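Serpin 2 (PDB 3PZF) inhibits the clip-domain serine proteases CLIPB9, CLIPB10 and CLIPB4, holding back phenoloxidase activation and so the melanization response in mosquito hemolymph. Local coordinates at residues R162-V167 / F334-T340; H37-V42 / F290-E294; F25-V30 / L43-K49. All coordinates share one frame; numbering follows the deposited sequence.

Interaction 1: residues R162-V167 / F334-T340; sequences RLREIV and FQKAGIT
In serpins the loop that leaves helix 144-158 runs over the face of beta-sheet A, and here it meets strand 332-341 through Leu163, Ile166 and Lys336, the two segments heading in nearly opposite directions (156°). Lys336 links strand and loop. With CG anti to the backbone N (chi1 -174°) and the rest of the chain extended, it rises from the strand and delivers NZ to Glu165 O at 2.8 Å. The ammonium lies close to the line of that C=O bond (159°), somewhat tilted out of the carbonyl plane. The Glu165 carboxylate joins as a looser salt bridge, OE1 to NZ 3.5 Å, and a water bridges the three groups, accepting from Lys336 NZ and Arg164 N and donating to Glu165 OE1. The lysine stem passes between two aliphatic chains: Ile166 CD1 presses on Lys336 CB at a tight 3.4 Å, and Leu163 CD1 touches Lys336 CG at 3.8 Å. The other branch of Leu163 lies on the Gly338 backbone. The same loop thus packs both on the sheet and on its own helix, through Val155 and Ile151. At one end of the contact, Val167 CG1 sits over a face of the Phe334 ring, 3.8 Å from its centroid. At the other, the Arg162 guanidinium places a face on Gly338 CA, while NH2 makes weak bonds to Thr340 OG1 and Ile339 O. Its stronger partner is Glu347 of the hinge motif, whose OE1 is salt-bridged by Arg162 NE and also hydrogen-bonded by Thr340 OG1.

Interaction 2: residues H37-V42 / F290-E294; sequences HNSNVV and FDFSE
The segment 37-42 crosses over strand 277-295 instead of pairing with it, Val42 and Phe292 coming nearest with their CA atoms 5.7 Å apart, and one water joins the backbones by donating to both Val42 O and Phe292 O. Phe290 and Phe292, separated by Asp291, both point from the strand toward the crossing chain and receive it in different ways. The first torsion of Phe292 is trans (chi1 -177°), sending the ring alongside Val41 to the imidazole of His37. There the pair is T-shaped: the planes stand at 83°, and the phenylalanine edge points into the histidine face, with CZ lying over the centre of the imidazole and 3.6 Å from His37 CD2. One face of the Phe292 ring carries Val41 CG1, 4.0 Å from the centroid, in a CH-pi contact. Phe290 instead swings its CG between the backbone N and the carbonyl carbon (chi1 71°). Its ring thereby offers a face to Asn40 CB, which stands 3.6 Å from the centroid, while Val42 CG1 comes obliquely to CE1 at the same distance and Val41 O lies at the ring edge. Polar ends are tied off around this apolar pattern. His37 is held by ND1 to Ile33 O, and its NE2 reaches Ser293 O through a water; Asn40 OD1 accepts from the backbone of Glu393 and Asn394. The crossing belongs to the interface of sheets A and B in the serpin core: Ile33 of helix 24-35 leans on Val41 and Phe292, Ala337 and Ile339 of sheet A strand 332-341 touch Val42, and sheet B strand 386-392 pairs with Val41 and lends Ile392 to Phe290 and Asn40.

Interaction 3: residues F25-V30 / L43-K49; sequences FDLMFV and LSPFSVK
The rings of Phe29 and Phe25 receive Val48 in two different ways: CG1 lies over one face of Phe29, 4.3 Å above its plane and toward the rim, while the same methyl meets the edge of Phe25, 3.9 Å from CE2. Leu43 CD1 abuts the Phe29 edge, 3.8 Å from CD2. Beside these rings, the aliphatic stem of Lys49 slides past Phe25, with CG 3.5 Å from CD2, and the chain then bends at chi3 (-70°), turning the ammonium to Asp26. Lys49 NZ reaches Asp26 OD1 at 2.8 Å on its syn side, a salt bridge enclosed in a buried contact, where it probably offsets both charges. The second carboxylate oxygen, OD2, rests on Pro45 CB, and Val30 CG2 covers Pro45 CG at 3.6 Å. The axes of the segments 25-30 and 45-49 approach to 9.4 Å and cross steeply, at 109°, so a short set of residues from each helix makes the contact. Ser44 begins the second helix as its N-cap, OG accepting from Ser47 N and Ser47 OG and bonding Leu387 O as well. A Ser-Pro-x-Ser start of this kind on a helix packed on sheet A is characteristic of the serpin shutter region, near which the sheet opens when the reactive loop inserts.

In the fold
The contacts form a layered pile through the serpin core. Along the chain the segments run 25-30, 37-42, 43-49, 162-167, 290-294 and 334-340, so interactions 2 and 3 interlock, as do interactions 1 and 2. Interactions 1 and 2 have centres about 10 Å apart and use neighbouring strands of one sheet, 332-341 and 277-295 respectively, joined by backbone bonds such as Ile339 with Phe290, with loop 162-167 and segment 37-42 on opposite faces. The centre of interaction 3 is about 14 Å from that of interaction 2 and about 16 Å from that of interaction 1, whose Gln335 packs against Leu43, Ser44, Ser47 and Val48. Sheet A, which must admit the cleaved reactive loop, is therefore packed on both sides.

Interaction 1: residues R162-V167 / F334-T340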
# COMPACT_ATOMS: atom_id res chain seq x y z
N ARG A 162 3.18 -11.22 -11.03
CA ARG A 162 3.99 -10.04 -10.77
C ARG A 162 4.83 -10.31 -9.54
O ARG A 162 5.98 -9.88 -9.46
CB ARG A 162 3.12 -8.80 -10.55
CG ARG A 162 3.89 -7.51 -10.23
CD ARG A 162 4.93 -7.14 -11.30
NE ARG A 162 5.66 -5.93 -10.91
CZ ARG A 162 6.68 -5.92 -10.04
NH1 ARG A 162 7.10 -7.06 -9.50
NH2 ARG A 162 7.28 -4.77 -9.75
N LEU A 163 4.24 -11.04 -8.59
CA LEU A 163 4.92 -11.47 -7.37
C LEU A 163 4.85 -13.00 -7.34
O LEU A 163 3.80 -13.57 -7.65
CB LEU A 163 4.22 -10.93 -6.11
CG LEU A 163 3.96 -9.42 -6.01
CD1 LEU A 163 3.20 -9.10 -4.73
CD2 LEU A 163 5.28 -8.63 -6.10
N ARG A 164 5.94 -13.63 -6.94
CA ARG A 164 6.10 -15.08 -7.06
C ARG A 164 6.24 -15.78 -5.72
O ARG A 164 6.05 -16.98 -5.63
CB ARG A 164 7.35 -15.39 -7.88
CG ARG A 164 7.35 -14.84 -9.30
CD ARG A 164 6.41 -15.62 -10.20
NE ARG A 164 6.46 -15.14 -11.58
CZ ARG A 164 6.19 -15.89 -12.64
NH1 ARG A 164 5.83 -17.16 -12.50
NH2 ARG A 164 6.27 -15.36 -13.86
N GLU A 165 6.61 -15.05 -4.68
CA GLU A 165 6.78 -15.68 -3.38
C GLU A 165 6.79 -14.64 -2.29
O GLU A 165 7.11 -13.47 -2.51
CB GLU A 165 8.09 -16.47 -3.31
CG GLU A 165 9.33 -15.59 -3.25
CD GLU A 165 9.71 -15.05 -4.63
OE1 GLU A 165 10.16 -13.88 -4.73
OE2 GLU A 165 9.57 -15.81 -5.61
N ILE A 166 6.47 -15.09 -1.08
CA ILE A 166 6.43 -14.18 0.04
C ILE A 166 6.95 -14.83 1.31
O ILE A 166 7.34 -14.13 2.24
CB ILE A 166 5.00 -13.66 0.23
CG1 ILE A 166 4.98 -12.50 1.22
CG2 ILE A 166 4.06 -14.78 0.69
CD1 ILE A 166 3.64 -11.73 1.19
N VAL A 167 7.01 -16.16 1.37
CA VAL A 167 7.51 -16.81 2.58
C VAL A 167 8.48 -17.93 2.23
O VAL A 167 8.49 -18.45 1.13
CB VAL A 167 6.37 -17.41 3.45
CG1 VAL A 167 5.40 -16.33 3.94
CG2 VAL A 167 5.63 -18.52 2.68
N PHE A 334 1.97 -11.13 6.84
CA PHE A 334 2.91 -10.78 5.76
C PHE A 334 2.19 -9.92 4.72
O PHE A 334 1.03 -10.19 4.38
CB PHE A 334 3.45 -12.04 5.07
CG PHE A 334 4.31 -12.92 5.95
CD1 PHE A 334 5.63 -12.59 6.21
CD2 PHE A 334 3.80 -14.10 6.48
CE1 PHE A 334 6.43 -13.41 7.00
CE2 PHE A 334 4.59 -14.92 7.28
CZ PHE A 334 5.90 -14.58 7.53
N GLN A 335 2.87 -8.90 4.20
CA GLN A 335 2.32 -8.17 3.08
C GLN A 335 3.41 -8.01 2.03
O GLN A 335 4.58 -7.78 2.36
CB GLN A 335 1.86 -6.76 3.50
CG GLN A 335 1.36 -5.96 2.31
CD GLN A 335 0.72 -4.61 2.68
OE1 GLN A 335 -0.51 -4.46 2.66
NE2 GLN A 335 1.55 -3.62 2.95
N LYS A 336 3.05 -8.16 0.76
CA LYS A 336 4.03 -7.87 -0.30
C LYS A 336 3.35 -7.09 -1.41
O LYS A 336 2.16 -7.28 -1.69
CB LYS A 336 4.63 -9.15 -0.87
CG LYS A 336 5.78 -8.90 -1.89
CD LYS A 336 6.59 -10.24 -2.11
CE LYS A 336 7.90 -9.99 -2.88
NZ LYS A 336 8.80 -11.23 -2.96
N ALA A 337 4.11 -6.18 -2.03
CA ALA A 337 3.60 -5.33 -3.11
C ALA A 337 4.70 -5.11 -4.13
O ALA A 337 5.85 -4.94 -3.74
CB ALA A 337 3.17 -3.98 -2.55
N GLY A 338 4.35 -5.09 -5.41
CA GLY A 338 5.32 -4.70 -6.44
C GLY A 338 4.86 -3.40 -7.08
O GLY A 338 3.67 -3.11 -7.11
N ILE A 339 5.77 -2.62 -7.62
CA ILE A 339 5.38 -1.37 -8.29
C ILE A 339 6.38 -1.15 -9.40
O ILE A 339 7.55 -1.46 -9.25
CB ILE A 339 5.39 -0.17 -7.33
CG1 ILE A 339 4.80 1.10 -8.00
CG2 ILE A 339 6.81 0.06 -6.78
CD1 ILE A 339 3.27 1.02 -8.33
N THR A 340 5.88 -0.65 -10.53
CA THR A 340 6.69 -0.28 -11.68
C THR A 340 6.18 1.05 -12.19
O THR A 340 4.97 1.28 -12.19
CB THR A 340 6.51 -1.30 -12.79
OG1 THR A 340 6.87 -2.61 -12.30
CG2 THR A 340 7.38 -0.94 -14.03
O HOH W 1 8.21 -12.15 -5.88

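Interaction 2: residues H37-V42 / F290-E294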
# COMPACT_ATOMS: atom_id res chain seq x y z
N HIS A 37 13.68 1.39 7.02
CA HIS A 37 14.25 0.77 5.83
C HIS A 37 14.99 1.81 5.01
O HIS A 37 14.40 2.81 4.63
CB HIS A 37 13.16 0.12 4.98
CG HIS A 37 12.60 -1.13 5.59
ND1 HIS A 37 11.63 -1.10 6.56
CD2 HIS A 37 12.88 -2.44 5.37
CE1 HIS A 37 11.34 -2.34 6.93
NE2 HIS A 37 12.09 -3.17 6.23
N ASN A 38 16.28 1.57 4.74
CA ASN A 38 17.10 2.49 3.95
C ASN A 38 17.19 2.07 2.49
O ASN A 38 18.26 2.06 1.90
CB ASN A 38 18.53 2.55 4.51
CG ASN A 38 18.59 3.08 5.93
OD1 ASN A 38 17.81 3.96 6.32
ND2 ASN A 38 19.53 2.57 6.72
N SER A 39 16.05 1.72 1.93
CA SER A 39 15.98 1.09 0.62
C SER A 39 14.71 1.60 0.02
O SER A 39 13.98 2.27 0.71
CB SER A 39 15.86 -0.42 0.79
OG SER A 39 14.73 -0.76 1.62
N ASN A 40 14.42 1.28 -1.24
CA ASN A 40 13.08 1.55 -1.78
C ASN A 40 12.07 0.81 -0.94
O ASN A 40 12.35 -0.28 -0.43
CB ASN A 40 12.95 1.10 -3.24
CG ASN A 40 13.96 1.75 -4.14
OD1 ASN A 40 14.46 2.83 -3.84
ND2 ASN A 40 14.23 1.13 -5.28
N VAL A 41 10.87 1.38 -0.78
CA VAL A 41 9.81 0.73 -0.03
C VAL A 41 8.54 0.90 -0.83
O VAL A 41 8.34 1.96 -1.42
CB VAL A 41 9.61 1.38 1.35
CG1 VAL A 41 8.36 0.77 2.07
CG2 VAL A 41 10.82 1.21 2.25
N VAL A 42 7.67 -0.11 -0.84
CA VAL A 42 6.30 0.11 -1.33
C VAL A 42 5.37 -0.80 -0.50
O VAL A 42 5.71 -1.96 -0.19
CB VAL A 42 6.17 -0.17 -2.85
CG1 VAL A 42 6.47 -1.63 -3.17
CG2 VAL A 42 4.80 0.22 -3.39
N PHE A 290 10.33 -2.59 -8.67
CA PHE A 290 10.81 -3.32 -7.50
C PHE A 290 9.64 -3.87 -6.70
O PHE A 290 8.48 -3.57 -6.96
CB PHE A 290 11.68 -2.41 -6.59
CG PHE A 290 10.90 -1.33 -5.83
CD1 PHE A 290 10.49 -1.50 -4.50
CD2 PHE A 290 10.62 -0.10 -6.44
CE1 PHE A 290 9.79 -0.50 -3.81
CE2 PHE A 290 9.91 0.90 -5.78
CZ PHE A 290 9.51 0.72 -4.46
N ASP A 291 9.97 -4.70 -5.73
CA ASP A 291 8.95 -5.14 -4.81
C ASP A 291 9.47 -5.07 -3.38
O ASP A 291 10.66 -4.87 -3.13
CB ASP A 291 8.45 -6.53 -5.19
CG ASP A 291 9.54 -7.51 -5.35
OD1 ASP A 291 10.23 -7.79 -4.35
OD2 ASP A 291 9.68 -8.03 -6.47
N PHE A 292 8.56 -5.23 -2.44
CA PHE A 292 8.91 -4.99 -1.05
C PHE A 292 7.98 -5.87 -0.24
O PHE A 292 6.76 -5.87 -0.46
CB PHE A 292 8.70 -3.52 -0.65
CG PHE A 292 9.12 -3.23 0.76
CD1 PHE A 292 10.46 -3.09 1.09
CD2 PHE A 292 8.17 -3.18 1.79
CE1 PHE A 292 10.86 -2.86 2.41
CE2 PHE A 292 8.56 -2.96 3.11
CZ PHE A 292 9.91 -2.79 3.41
N SER A 293 8.56 -6.69 0.62
CA SER A 293 7.82 -7.64 1.43
C SER A 293 8.20 -7.40 2.88
O SER A 293 9.35 -7.08 3.17
CB SER A 293 8.21 -9.06 1.03
OG SER A 293 7.32 -10.01 1.58
N GLU A 294 7.26 -7.57 3.81
CA GLU A 294 7.59 -7.38 5.21
C GLU A 294 6.62 -8.16 6.11
O GLU A 294 5.45 -8.31 5.78
CB GLU A 294 7.55 -5.90 5.60
CG GLU A 294 7.98 -5.66 7.05
CD GLU A 294 8.30 -4.21 7.35
OE1 GLU A 294 7.63 -3.33 6.78
OE2 GLU A 294 9.23 -3.96 8.15
O HOH W 2 11.58 -5.83 5.22
O HOH W 3 4.70 -4.36 0.86

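Interaction 3: residues F25-V30 / L43-K49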
# COMPACT_ATOMS: atom_id res chain seq x y z
N PHE A 25 -4.16 6.63 10.30
CA PHE A 25 -3.43 5.38 10.53
C PHE A 25 -2.45 5.15 9.38
O PHE A 25 -1.29 4.81 9.60
CB PHE A 25 -4.36 4.18 10.63
CG PHE A 25 -3.61 2.87 10.65
CD1 PHE A 25 -3.04 2.41 11.82
CD2 PHE A 25 -3.37 2.19 9.47
CE1 PHE A 25 -2.29 1.24 11.83
CE2 PHE A 25 -2.62 1.03 9.47
CZ PHE A 25 -2.08 0.55 10.65
N ASP A 26 -2.91 5.34 8.15
CA ASP A 26 -2.06 5.10 6.96
C ASP A 26 -0.73 5.83 7.07
O ASP A 26 0.34 5.22 6.93
CB ASP A 26 -2.77 5.56 5.68
CG ASP A 26 -4.16 4.93 5.53
OD1 ASP A 26 -5.00 5.18 6.41
OD2 ASP A 26 -4.40 4.24 4.53
N LEU A 27 -0.80 7.14 7.32
CA LEU A 27 0.39 7.97 7.41
C LEU A 27 1.29 7.58 8.58
O LEU A 27 2.50 7.52 8.43
CB LEU A 27 0.01 9.45 7.48
CG LEU A 27 -0.70 9.94 6.21
CD1 LEU A 27 -1.14 11.40 6.30
CD2 LEU A 27 0.23 9.73 5.02
N MET A 28 0.69 7.29 9.73
CA MET A 28 1.46 6.79 10.88
C MET A 28 2.23 5.51 10.54
O MET A 28 3.42 5.38 10.83
CB MET A 28 0.52 6.57 12.08
CG MET A 28 1.20 5.99 13.32
SD MET A 28 0.03 5.60 14.67
CE MET A 28 -1.07 4.44 13.87
N PHE A 29 1.57 4.56 9.90
CA PHE A 29 2.19 3.27 9.64
C PHE A 29 3.26 3.39 8.53
O PHE A 29 4.31 2.76 8.58
CB PHE A 29 1.12 2.27 9.20
CG PHE A 29 1.61 0.85 9.13
CD1 PHE A 29 1.86 0.14 10.29
CD2 PHE A 29 1.80 0.23 7.90
CE1 PHE A 29 2.31 -1.18 10.23
CE2 PHE A 29 2.23 -1.09 7.83
CZ PHE A 29 2.49 -1.79 9.00
N VAL A 30 2.96 4.18 7.52
CA VAL A 30 3.93 4.43 6.44
C VAL A 30 5.20 5.01 7.04
O VAL A 30 6.30 4.58 6.73
CB VAL A 30 3.35 5.39 5.40
CG1 VAL A 30 4.47 6.10 4.63
CG2 VAL A 30 2.45 4.60 4.42
N LEU A 43 4.26 -0.24 -0.05
CA LEU A 43 3.28 -1.05 0.67
C LEU A 43 1.86 -0.54 0.37
O LEU A 43 1.67 0.44 -0.36
CB LEU A 43 3.58 -0.99 2.18
CG LEU A 43 3.31 0.39 2.80
CD1 LEU A 43 2.72 0.22 4.23
CD2 LEU A 43 4.55 1.27 2.84
N SER A 44 0.86 -1.23 0.91
CA SER A 44 -0.52 -0.78 0.72
C SER A 44 -1.14 -0.48 2.08
O SER A 44 -1.59 -1.39 2.76
CB SER A 44 -1.35 -1.82 -0.04
OG SER A 44 -2.72 -1.42 -0.08
N PRO A 45 -1.15 0.80 2.48
CA PRO A 45 -1.64 1.10 3.83
C PRO A 45 -3.11 0.77 3.95
O PRO A 45 -3.53 0.23 4.97
CB PRO A 45 -1.41 2.62 3.99
CG PRO A 45 -0.35 2.96 2.91
CD PRO A 45 -0.56 1.98 1.80
N PHE A 46 -3.89 1.05 2.92
CA PHE A 46 -5.32 0.70 2.99
C PHE A 46 -5.47 -0.83 3.23
O PHE A 46 -6.30 -1.26 4.03
CB PHE A 46 -6.02 1.09 1.70
CG PHE A 46 -7.42 0.54 1.60
CD1 PHE A 46 -8.40 1.04 2.43
CD2 PHE A 46 -7.74 -0.47 0.70
CE1 PHE A 46 -9.71 0.54 2.37
CE2 PHE A 46 -9.06 -0.96 0.62
CZ PHE A 46 -10.02 -0.46 1.47
N SER A 47 -4.65 -1.65 2.56
CA SER A 47 -4.77 -3.10 2.74
C SER A 47 -4.43 -3.50 4.15
O SER A 47 -4.99 -4.45 4.68
CB SER A 47 -3.86 -3.84 1.74
OG SER A 47 -4.37 -3.66 0.42
N VAL A 48 -3.50 -2.80 4.78
CA VAL A 48 -3.19 -3.09 6.17
C VAL A 48 -4.43 -2.88 7.02
O VAL A 48 -4.70 -3.67 7.93
CB VAL A 48 -2.02 -2.25 6.71
CG1 VAL A 48 -1.77 -2.56 8.20
CG2 VAL A 48 -0.74 -2.55 5.92
N LYS A 49 -5.20 -1.84 6.74
CA LYS A 49 -6.40 -1.60 7.54
C LYS A 49 -7.42 -2.72 7.32
O LYS A 49 -8.11 -3.11 8.26
CB LYS A 49 -6.99 -0.22 7.24
CG LYS A 49 -5.97 0.88 7.53
CD LYS A 49 -6.68 2.27 7.64
CE LYS A 49 -7.21 2.77 6.31
NZ LYS A 49 -7.67 4.24 6.44